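Local coordinates for protein glycerol kinase, putative (Plasmodium falciparum, PDB 2W40) that probably catalyses the ATP-dependent phosphorylation of glycerol to sn-glycerol 3-phosphate, as a sugar kinase/Hsp70/actin superfamily member of the FGGY kinase family, at residues L7-S12 and T16-Y21; E111-E116 and I143-Q148; F273-T278 and I290-Y295. All coordinates share one frame; numbering follows the deposited sequence. Where two conformers were deposited one is given.

Contact 1 of 3, residues L7-S12 and T16-Y21; sequences LSIDQS and TKVFFY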
loop_
_atom_site.group_PDB
_atom_site.type_symbol
_atom_site.label_atom_id
_atom_site.label_comp_id
_atom_site.label_asym_id
_atom_site.label_seq_id
_atom_site.Cartn_x
_atom_site.Cartn_y
_atom_site.Cartn_z
ATOM N N LEU C 7 7.840 26.410 33.090
ATOM C CA LEU C 7 7.353 25.079 32.586
ATOM C C LEU C 7 6.435 25.330 31.383
ATOM O O LEU C 7 5.455 26.065 31.504
ATOM C CB LEU C 7 6.640 24.238 33.647
ATOM C CG LEU C 7 5.885 22.976 33.294
ATOM C CD1 LEU C 7 6.761 22.029 32.434
ATOM C CD2 LEU C 7 5.133 22.305 34.428
ATOM N N SER C 8 6.779 24.709 30.237
ATOM C CA SER C 8 5.914 24.774 29.058
ATOM C C SER C 8 5.399 23.350 28.804
ATOM O O SER C 8 6.254 22.442 28.607
ATOM C CB SER C 8 6.655 25.363 27.840
ATOM O OG SER C 8 5.800 25.329 26.719
ATOM N N ILE C 9 4.051 23.149 28.858
ATOM C CA ILE C 9 3.475 21.833 28.625
ATOM C C ILE C 9 2.945 21.859 27.173
ATOM O O ILE C 9 2.124 22.747 26.813
ATOM C CB ILE C 9 2.309 21.549 29.591
ATOM C CG1 ILE C 9 2.865 21.514 31.056
ATOM C CG2 ILE C 9 1.528 20.302 29.065
ATOM C CD1 ILE C 9 1.766 21.635 32.099
ATOM N N ASP C 10 3.353 20.865 26.356
ATOM C CA ASP C 10 2.795 20.693 24.996
ATOM C C ASP C 10 2.105 19.314 24.962
ATOM O O ASP C 10 2.733 18.284 24.956
ATOM C CB ASP C 10 3.920 20.810 23.979
ATOM C CG ASP C 10 3.544 20.517 22.571
ATOM O OD1 ASP C 10 2.351 20.416 22.267
ATOM O OD2 ASP C 10 4.521 20.436 21.705
ATOM N N GLN C 11 0.811 19.313 25.121
ATOM C CA GLN C 11 0.005 18.134 25.118
ATOM C C GLN C 11 -0.361 17.907 23.641
ATOM O O GLN C 11 -1.299 18.515 23.111
ATOM C CB GLN C 11 -1.240 18.302 26.036
ATOM C CG GLN C 11 -1.901 17.000 26.468
ATOM C CD GLN C 11 -2.239 16.098 25.267
ATOM O OE1 GLN C 11 -3.193 16.347 24.540
ATOM N NE2 GLN C 11 -1.321 15.161 24.968
ATOM N N SER C 12 0.473 17.133 22.976
ATOM C CA SER C 12 0.410 16.956 21.540
ATOM C C SER C 12 -0.436 15.751 21.170
ATOM O O SER C 12 -0.964 15.016 22.027
ATOM C CB SER C 12 1.853 16.912 20.975
ATOM O OG SER C 12 1.848 17.054 19.583
ATOM N N THR C 16 2.682 13.654 25.169
ATOM C CA THR C 16 2.671 14.801 26.048
ATOM C C THR C 16 4.151 15.089 26.305
ATOM O O THR C 16 4.896 14.169 26.698
ATOM C CB THR C 16 1.901 14.497 27.353
ATOM O OG1 THR C 16 0.526 14.116 27.056
ATOM C CG2 THR C 16 1.942 15.712 28.308
ATOM N N LYS C 17 4.493 16.360 26.167
ATOM C CA LYS C 17 5.866 16.877 26.290
ATOM C C LYS C 17 5.850 17.949 27.414
ATOM O O LYS C 17 4.928 18.815 27.503
ATOM C CB LYS C 17 6.308 17.537 24.977
ATOM C CG LYS C 17 6.132 16.668 23.775
ATOM C CD LYS C 17 6.342 17.352 22.478
ATOM C CE LYS C 17 5.953 16.419 21.371
ATOM N NZ LYS C 17 6.573 16.886 20.096
ATOM N N VAL C 18 6.910 17.878 28.222
ATOM C CA VAL C 18 7.227 18.954 29.198
ATOM C C VAL C 18 8.613 19.514 28.907
ATOM O O VAL C 18 9.545 18.759 28.571
ATOM C CB VAL C 18 7.083 18.525 30.670
ATOM C CG1 VAL C 18 5.630 18.030 31.073
ATOM C CG2 VAL C 18 8.130 17.412 31.078
ATOM N N PHE C 19 8.681 20.845 28.928
ATOM C CA PHE C 19 9.890 21.624 28.679
ATOM C C PHE C 19 10.070 22.586 29.776
ATOM O O PHE C 19 9.153 23.343 30.115
ATOM C CB PHE C 19 9.827 22.372 27.386
ATOM C CG PHE C 19 9.715 21.480 26.206
ATOM C CD1 PHE C 19 10.810 21.102 25.510
ATOM C CD2 PHE C 19 8.491 21.049 25.786
ATOM C CE1 PHE C 19 10.718 20.330 24.420
ATOM C CE2 PHE C 19 8.387 20.264 24.723
ATOM C CZ PHE C 19 9.534 19.874 24.033
ATOM N N PHE C 20 11.230 22.521 30.402
ATOM C CA PHE C 20 11.642 23.556 31.380
ATOM C C PHE C 20 12.657 24.452 30.689
ATOM O O PHE C 20 13.722 23.986 30.283
ATOM C CB PHE C 20 12.169 22.948 32.687
ATOM C CG PHE C 20 11.191 22.042 33.358
ATOM C CD1 PHE C 20 10.474 22.449 34.441
ATOM C CD2 PHE C 20 10.947 20.718 32.848
ATOM C CE1 PHE C 20 9.575 21.569 35.061
ATOM C CE2 PHE C 20 10.081 19.847 33.490
ATOM C CZ PHE C 20 9.359 20.307 34.572
ATOM N N TYR C 21 12.286 25.702 30.567
ATOM C CA TYR C 21 13.092 26.728 29.978
ATOM C C TYR C 21 13.692 27.639 31.040
ATOM O O TYR C 21 13.013 28.044 31.967
ATOM C CB TYR C 21 12.329 27.590 28.990
ATOM C CG TYR C 21 11.917 26.880 27.713
ATOM C CD1 TYR C 21 12.704 26.993 26.589
ATOM C CD2 TYR C 21 10.684 26.270 27.556
ATOM C CE1 TYR C 21 12.398 26.410 25.406
ATOM C CE2 TYR C 21 10.395 25.639 26.381
ATOM C CZ TYR C 21 11.236 25.750 25.278
ATOM O OH TYR C 21 10.945 25.193 24.054
HETATM O O HOH W 1 4.792 19.005 19.505
#
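Leu-7 to Gln-11 and Thr-16 to Tyr-21 form the two arms of an antiparallel beta hairpin, a buried part of the mixed sheet in the N-terminal FGGY domain. Strand 3-11 continues this sheet on its other edge by pairing with strand 74-83, while strand 27-34 follows strand 15-21. The backbones are tied at two hydrogen-bonded pairs. The N of Ser-8 lies 2.7 Å from the O of Phe-19 in an almost straight bond; Asp-10 and Lys-17 repeat the exchange, with Asp-10 N 2.8 Å from Lys-17 O.

One face, covered by helix 49-70, is apolar over Leu-7, Ile-9, Val-18 and Phe-20 and turns polar at Gln-11 and Thr-16. CD1 of Leu-7 sits over one face of the Phe-20 ring, 3.9 Å from its centroid, in a CH-pi contact. CG of Leu-7 lies trans to the backbone N (chi1 170°), and the turn at chi2 then brings CD1 over the ring and within 3.9 Å of Val-18 CB. Gln-11 bends at chi2 (-53°), so that NE2 donates to Thr-16 OG1 at 3.0 Å and also to Ser-12 O, while OE1 is held by Gln-84.

The other face is mixed. Ser-8 CB meets the Tyr-21 ring edge at CE2, and Ser-8 O lies at the edge of the Phe-19 ring. Ser-8 OG bonds to Ser-445 O, and Tyr-21 OH to Ser-445 OG. Asp-10 OD2 and Lys-17 NZ stay 4.4 Å apart, bridged by a water that donates to OD2 at 2.6 Å and accepts from NZ.

The chemistry implies a hairpin fixed by main-chain bonds, whose opposite charges probably steady each other through water; NZ also has a long, weak ion pair with Glu-442.

Contact 2 of 3, residues E111-E116 and I143-Q148; sequences EELVTE and ILWLIQ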
loop_
_atom_site.group_PDB
_atom_site.type_symbol
_atom_site.label_atom_id
_atom_site.label_comp_id
_atom_site.label_asym_id
_atom_site.label_seq_id
_atom_site.Cartn_x
_atom_site.Cartn_y
_atom_site.Cartn_z
ATOM N N GLU C 111 -18.497 12.238 9.290
ATOM C CA GLU C 111 -18.632 12.492 7.827
ATOM C C GLU C 111 -20.106 12.555 7.425
ATOM O O GLU C 111 -20.533 13.464 6.762
ATOM C CB GLU C 111 -17.883 11.398 7.056
ATOM C CG GLU C 111 -17.988 11.434 5.502
ATOM C CD GLU C 111 -17.292 10.218 4.794
ATOM O OE1 GLU C 111 -16.594 9.353 5.435
ATOM O OE2 GLU C 111 -17.420 10.123 3.555
ATOM N N GLU C 112 -20.868 11.529 7.814
ATOM C CA GLU C 112 -22.297 11.456 7.434
ATOM C C GLU C 112 -23.138 12.673 7.919
ATOM O O GLU C 112 -23.890 13.291 7.129
ATOM C CB GLU C 112 -22.930 10.097 7.850
ATOM C CG GLU C 112 -24.440 10.072 7.651
ATOM C CD GLU C 112 -25.114 8.726 7.958
ATOM O OE1 GLU C 112 -24.547 7.880 8.707
ATOM O OE2 GLU C 112 -26.251 8.551 7.482
ATOM N N LEU C 113 -22.921 13.066 9.180
ATOM C CA LEU C 113 -23.544 14.261 9.831
ATOM C C LEU C 113 -23.185 15.503 9.125
ATOM O O LEU C 113 -24.061 16.374 8.903
ATOM C CB LEU C 113 -23.233 14.454 11.354
ATOM C CG LEU C 113 -23.925 13.593 12.338
ATOM C CD1 LEU C 113 -23.076 13.753 13.671
ATOM C CD2 LEU C 113 -25.388 14.029 12.404
ATOM N N VAL C 114 -21.885 15.655 8.796
ATOM C CA VAL C 114 -21.499 16.866 8.052
ATOM C C VAL C 114 -22.190 16.984 6.670
ATOM O O VAL C 114 -22.670 18.017 6.321
ATOM C CB VAL C 114 -19.935 16.975 7.938
ATOM C CG1 VAL C 114 -19.479 18.066 6.946
ATOM C CG2 VAL C 114 -19.300 17.124 9.352
ATOM N N THR C 115 -22.286 15.874 5.921
ATOM C CA THR C 115 -23.044 15.824 4.674
ATOM C C THR C 115 -24.499 16.246 4.898
ATOM O O THR C 115 -25.010 17.148 4.219
ATOM C CB THR C 115 -22.937 14.459 4.083
ATOM O OG1 THR C 115 -21.564 14.201 3.835
ATOM C CG2 THR C 115 -23.787 14.324 2.759
ATOM N N GLU C 116 -25.101 15.761 5.956
ATOM C CA GLU C 116 -26.518 16.104 6.276
ATOM C C GLU C 116 -26.752 17.569 6.616
ATOM O O GLU C 116 -27.636 18.277 6.037
ATOM C CB GLU C 116 -27.015 15.216 7.399
ATOM C CG GLU C 116 -28.404 15.586 7.863
ATOM C CD GLU C 116 -28.826 15.130 9.230
ATOM O OE1 GLU C 116 -28.177 14.300 9.881
ATOM O OE2 GLU C 116 -29.880 15.648 9.631
ATOM N N ILE C 143 -19.033 17.038 19.141
ATOM C CA ILE C 143 -19.837 17.276 20.292
ATOM C C ILE C 143 -21.263 16.782 19.930
ATOM O O ILE C 143 -21.942 16.154 20.739
ATOM C CB ILE C 143 -19.858 18.771 20.594
ATOM C CG1 ILE C 143 -18.442 19.274 21.114
ATOM C CG2 ILE C 143 -20.960 19.117 21.622
ATOM C CD1 ILE C 143 -18.205 20.873 21.022
ATOM N N LEU C 144 -21.751 17.210 18.742
ATOM C CA LEU C 144 -23.052 16.779 18.265
ATOM C C LEU C 144 -23.192 15.256 18.246
ATOM O O LEU C 144 -24.193 14.675 18.730
ATOM C CB LEU C 144 -23.359 17.362 16.926
ATOM C CG LEU C 144 -24.751 16.983 16.298
ATOM C CD1 LEU C 144 -25.923 17.384 17.176
ATOM C CD2 LEU C 144 -24.835 17.614 14.875
ATOM N N TRP C 145 -22.225 14.572 17.730
ATOM C CA TRP C 145 -22.251 13.148 17.718
ATOM C C TRP C 145 -22.398 12.577 19.120
ATOM O O TRP C 145 -23.199 11.645 19.359
ATOM C CB TRP C 145 -20.971 12.596 17.094
ATOM C CG TRP C 145 -20.996 11.111 16.887
ATOM C CD1 TRP C 145 -21.406 10.445 15.756
ATOM C CD2 TRP C 145 -20.606 10.103 17.812
ATOM N NE1 TRP C 145 -21.250 9.097 15.947
ATOM C CE2 TRP C 145 -20.819 8.862 17.193
ATOM C CE3 TRP C 145 -20.133 10.127 19.124
ATOM C CZ2 TRP C 145 -20.502 7.663 17.811
ATOM C CZ3 TRP C 145 -19.833 8.930 19.741
ATOM C CH2 TRP C 145 -20.076 7.721 19.088
ATOM N N LEU C 146 -21.631 13.091 20.072
ATOM C CA LEU C 146 -21.688 12.646 21.494
ATOM C C LEU C 146 -23.104 12.821 22.077
ATOM O O LEU C 146 -23.637 11.928 22.715
ATOM C CB LEU C 146 -20.617 13.342 22.346
ATOM C CG LEU C 146 -19.222 12.806 22.054
ATOM C CD1 LEU C 146 -18.197 13.832 22.649
ATOM C CD2 LEU C 146 -19.088 11.392 22.605
ATOM N N ILE C 147 -23.717 13.958 21.843
ATOM C CA ILE C 147 -25.059 14.297 22.301
ATOM C C ILE C 147 -26.083 13.353 21.664
ATOM O O ILE C 147 -26.920 12.810 22.364
ATOM C CB ILE C 147 -25.400 15.754 21.897
ATOM C CG1 ILE C 147 -24.639 16.780 22.757
ATOM C CG2 ILE C 147 -26.880 16.141 22.051
ATOM C CD1 ILE C 147 -24.768 18.216 22.188
ATOM N N GLN C 148 -25.943 13.081 20.365
ATOM C CA GLN C 148 -26.853 12.212 19.660
ATOM C C GLN C 148 -26.714 10.764 20.032
ATOM O O GLN C 148 -27.691 9.994 19.862
ATOM C CB GLN C 148 -26.685 12.341 18.144
ATOM C CG GLN C 148 -27.131 13.622 17.556
ATOM C CD GLN C 148 -27.159 13.565 16.063
ATOM O OE1 GLN C 148 -26.598 12.637 15.423
ATOM N NE2 GLN C 148 -27.833 14.548 15.476
HETATM O O HOH W 2 -28.964 14.428 12.572
#
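Every direct contact between these two helix segments runs through Leu-113, reaching from segment 111-116 into the side of segment 143-148. Its CG lies beside the backbone N (chi1 -76°), and the two methyls beyond it divide the work. CD1 comes up to the backbone of Trp-145, 4.2 Å from CA and as far from CB, near the plane of the indole at its edge; the indole also has a cation-pi partner, Arg-109. CD2 faces Leu-144 CD2 at 4.4 Å and, more closely, Gln-148 OE1 at 3.5 Å; the extended Gln-148 chain runs past Leu-113 in the opposite direction. Phe-141, one turn before Trp-145 on helix 140-149, also touches Leu-113.

Toward solvent the helices part. Glu-116 and Gln-148 do not touch directly but share a water, which donates to Glu-116 OE1 at 2.8 Å and accepts from Gln-148 NE2 at 3.1 Å.

With segment axes 11.0 Å apart and crossing at 103°, and just 149 Å² buried, this is one leucine bridging two steeply crossed helices, packed at the periphery of the N-terminal FGGY domain and away from the ADP-binding residues.

Contact 3 of 3, residues F273-T278 and I290-Y295; sequences FLLINT and ITTICY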
loop_
_atom_site.group_PDB
_atom_site.type_symbol
_atom_site.label_atom_id
_atom_site.label_comp_id
_atom_site.label_asym_id
_atom_site.label_seq_id
_atom_site.Cartn_x
_atom_site.Cartn_y
_atom_site.Cartn_z
ATOM N N PHE C 273 0.861 22.134 9.354
ATOM C CA PHE C 273 -0.012 23.312 9.495
ATOM C C PHE C 273 0.729 24.595 9.084
ATOM O O PHE C 273 1.690 24.970 9.718
ATOM C CB PHE C 273 -0.534 23.427 10.906
ATOM C CG PHE C 273 -1.228 22.152 11.347
ATOM C CD1 PHE C 273 -2.575 21.958 11.045
ATOM C CD2 PHE C 273 -0.560 21.127 11.923
ATOM C CE1 PHE C 273 -3.191 20.761 11.334
ATOM C CE2 PHE C 273 -1.244 19.987 12.286
ATOM C CZ PHE C 273 -2.532 19.822 11.916
ATOM N N LEU C 274 0.227 25.252 8.035
ATOM C CA LEU C 274 0.784 26.518 7.556
ATOM C C LEU C 274 -0.160 27.610 8.029
ATOM O O LEU C 274 -1.361 27.573 7.707
ATOM C CB LEU C 274 0.896 26.490 6.043
ATOM C CG LEU C 274 1.786 27.634 5.424
ATOM C CD1 LEU C 274 2.246 27.274 4.039
ATOM C CD2 LEU C 274 0.943 28.851 5.380
ATOM N N LEU C 275 0.384 28.608 8.753
ATOM C CA LEU C 275 -0.369 29.781 9.083
ATOM C C LEU C 275 0.314 31.027 8.556
ATOM O O LEU C 275 1.555 31.188 8.690
ATOM C CB LEU C 275 -0.588 29.934 10.578
ATOM C CG LEU C 275 -1.638 28.957 11.190
ATOM C CD1 LEU C 275 -1.053 27.564 11.473
ATOM C CD2 LEU C 275 -2.248 29.555 12.492
ATOM N N ILE C 276 -0.496 31.909 8.013
ATOM C CA ILE C 276 -0.006 33.255 7.654
ATOM C C ILE C 276 -0.697 34.305 8.484
ATOM O O ILE C 276 -1.921 34.310 8.555
ATOM C CB ILE C 276 -0.175 33.533 6.111
ATOM C CG1 ILE C 276 0.509 34.883 5.737
ATOM C CG2 ILE C 276 -1.634 33.405 5.623
ATOM C CD1 ILE C 276 0.839 35.068 4.199
ATOM N N ASN C 277 0.065 35.267 9.029
ATOM C CA ASN C 277 -0.469 36.342 9.795
ATOM C C ASN C 277 -1.108 37.392 8.876
ATOM O O ASN C 277 -0.484 37.876 7.968
ATOM C CB ASN C 277 0.672 36.896 10.654
ATOM C CG ASN C 277 0.264 37.928 11.709
ATOM O OD1 ASN C 277 -0.546 38.809 11.466
ATOM N ND2 ASN C 277 0.970 37.881 12.853
ATOM N N THR C 278 -2.386 37.684 9.098
ATOM C CA THR C 278 -3.136 38.639 8.270
ATOM C C THR C 278 -3.323 39.960 9.024
ATOM O O THR C 278 -4.138 40.811 8.636
ATOM C CB THR C 278 -4.495 38.054 7.755
ATOM O OG1 THR C 278 -5.343 37.841 8.879
ATOM C CG2 THR C 278 -4.363 36.740 6.919
ATOM N N ILE C 290 -8.684 28.130 6.166
ATOM C CA ILE C 290 -9.520 28.468 7.340
ATOM C C ILE C 290 -9.065 29.802 7.954
ATOM O O ILE C 290 -7.869 30.036 8.099
ATOM C CB ILE C 290 -9.370 27.350 8.405
ATOM C CG1 ILE C 290 -10.046 26.017 7.958
ATOM C CG2 ILE C 290 -9.907 27.826 9.823
ATOM C CD1 ILE C 290 -9.934 24.943 8.919
ATOM N N THR C 291 -10.012 30.660 8.269
ATOM C CA THR C 291 -9.752 31.918 9.016
ATOM C C THR C 291 -9.705 31.619 10.502
ATOM O O THR C 291 -10.679 31.034 11.004
ATOM C CB THR C 291 -10.888 32.930 8.771
ATOM O OG1 THR C 291 -11.031 33.074 7.403
ATOM C CG2 THR C 291 -10.637 34.275 9.448
ATOM N N THR C 292 -8.607 31.905 11.171
ATOM C CA THR C 292 -8.468 31.602 12.580
ATOM C C THR C 292 -7.820 32.799 13.332
ATOM O O THR C 292 -7.460 33.809 12.726
ATOM C CB THR C 292 -7.665 30.278 12.753
ATOM O OG1 THR C 292 -7.791 29.831 14.087
ATOM C CG2 THR C 292 -6.129 30.529 12.377
ATOM N N ILE C 293 -7.830 32.710 14.623
ATOM C CA ILE C 293 -7.197 33.705 15.466
ATOM C C ILE C 293 -5.695 33.317 15.550
ATOM O O ILE C 293 -5.396 32.115 15.819
ATOM C CB ILE C 293 -7.723 33.744 16.898
ATOM C CG1 ILE C 293 -9.211 34.081 16.988
ATOM C CG2 ILE C 293 -6.839 34.685 17.728
ATOM C CD1 ILE C 293 -9.549 35.395 16.529
ATOM N N CYS C 294 -4.762 34.219 15.228
ATOM C CA CYS C 294 -3.362 33.947 15.455
ATOM C C CYS C 294 -2.977 34.059 16.944
ATOM O O CYS C 294 -2.419 33.103 17.545
ATOM C CB CYS C 294 -2.506 34.853 14.599
ATOM S SG CYS C 294 -0.845 34.199 14.255
ATOM N N TYR C 295 -3.302 35.190 17.574
ATOM C CA TYR C 295 -3.085 35.376 19.016
ATOM C C TYR C 295 -3.805 36.658 19.424
ATOM O O TYR C 295 -4.078 37.520 18.591
ATOM C CB TYR C 295 -1.566 35.397 19.337
ATOM C CG TYR C 295 -0.749 36.335 18.441
ATOM C CD1 TYR C 295 -0.758 37.717 18.651
ATOM C CD2 TYR C 295 -0.095 35.864 17.328
ATOM C CE1 TYR C 295 -0.096 38.541 17.766
ATOM C CE2 TYR C 295 0.592 36.724 16.480
ATOM C CZ TYR C 295 0.595 38.049 16.719
ATOM O OH TYR C 295 1.288 38.948 15.828
#
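Asn-277 and Tyr-295 supply the polar link between strands 272-279 and 290-295, and Leu-275 with Thr-292 the apolar one. The hydrogen bond runs from ND2 of Asn-277 to OH of Tyr-295, 3.2 Å long and bent to 139° at the hydrogen, with the hydroxyl in the plane of the amide. The two side chains cross at about a right angle, their amide and ring planes 71° apart. Tyr-295 reaches this position because its CG stands between its own N and carbonyl carbon (chi1 49°), which brings the ring to Asn-277. The amide has further partners: ND2 also donates to Ile-258 O, and OD1 accepts from Gly-279 N.

Van der Waals contact completes the interface. CD2 of Leu-275 meets CG2 of Thr-292 at 4.0 Å, again with the side chains crossing nearly at right angles, while OG1 of Thr-292 is engaged by Ser-188. The SG of Cys-294 lies 4.3 Å from Asn-277 ND2, a loose approach.

Strand 304-311 lies between the two segments in the sheet, so no backbone bonds join them and the segment axes stay 8.1 Å apart. Cys-294 and Tyr-295 both face Lys-304 on that strand, a classic beta bulge at the end of the outermost strand of the mixed sheet in the C-terminal FGGY domain.

The three contacts sample both halves of the FGGY fold without touching one another. Contacts 1 and 2 belong to the N-terminal FGGY domain, on opposite sides of the chain's centre with their own centres 33 Å apart; contact 3 belongs to the C-terminal FGGY domain, 22 Å from contact 1 and 26 Å from contact 2 between centres. Contacts 1 and 3 each border a bound glycerol: the side chain of Ser-12 is about 5 Å from one, that of Tyr-295 about 4 Å. Ser-12 also lies about 5 Å, between side chains, from Thr-270, which binds ADP in another structure of this protein; no ADP is bound here. Contact 2 is farther off, the Leu-144 side chain being about 11 Å from a glycerol.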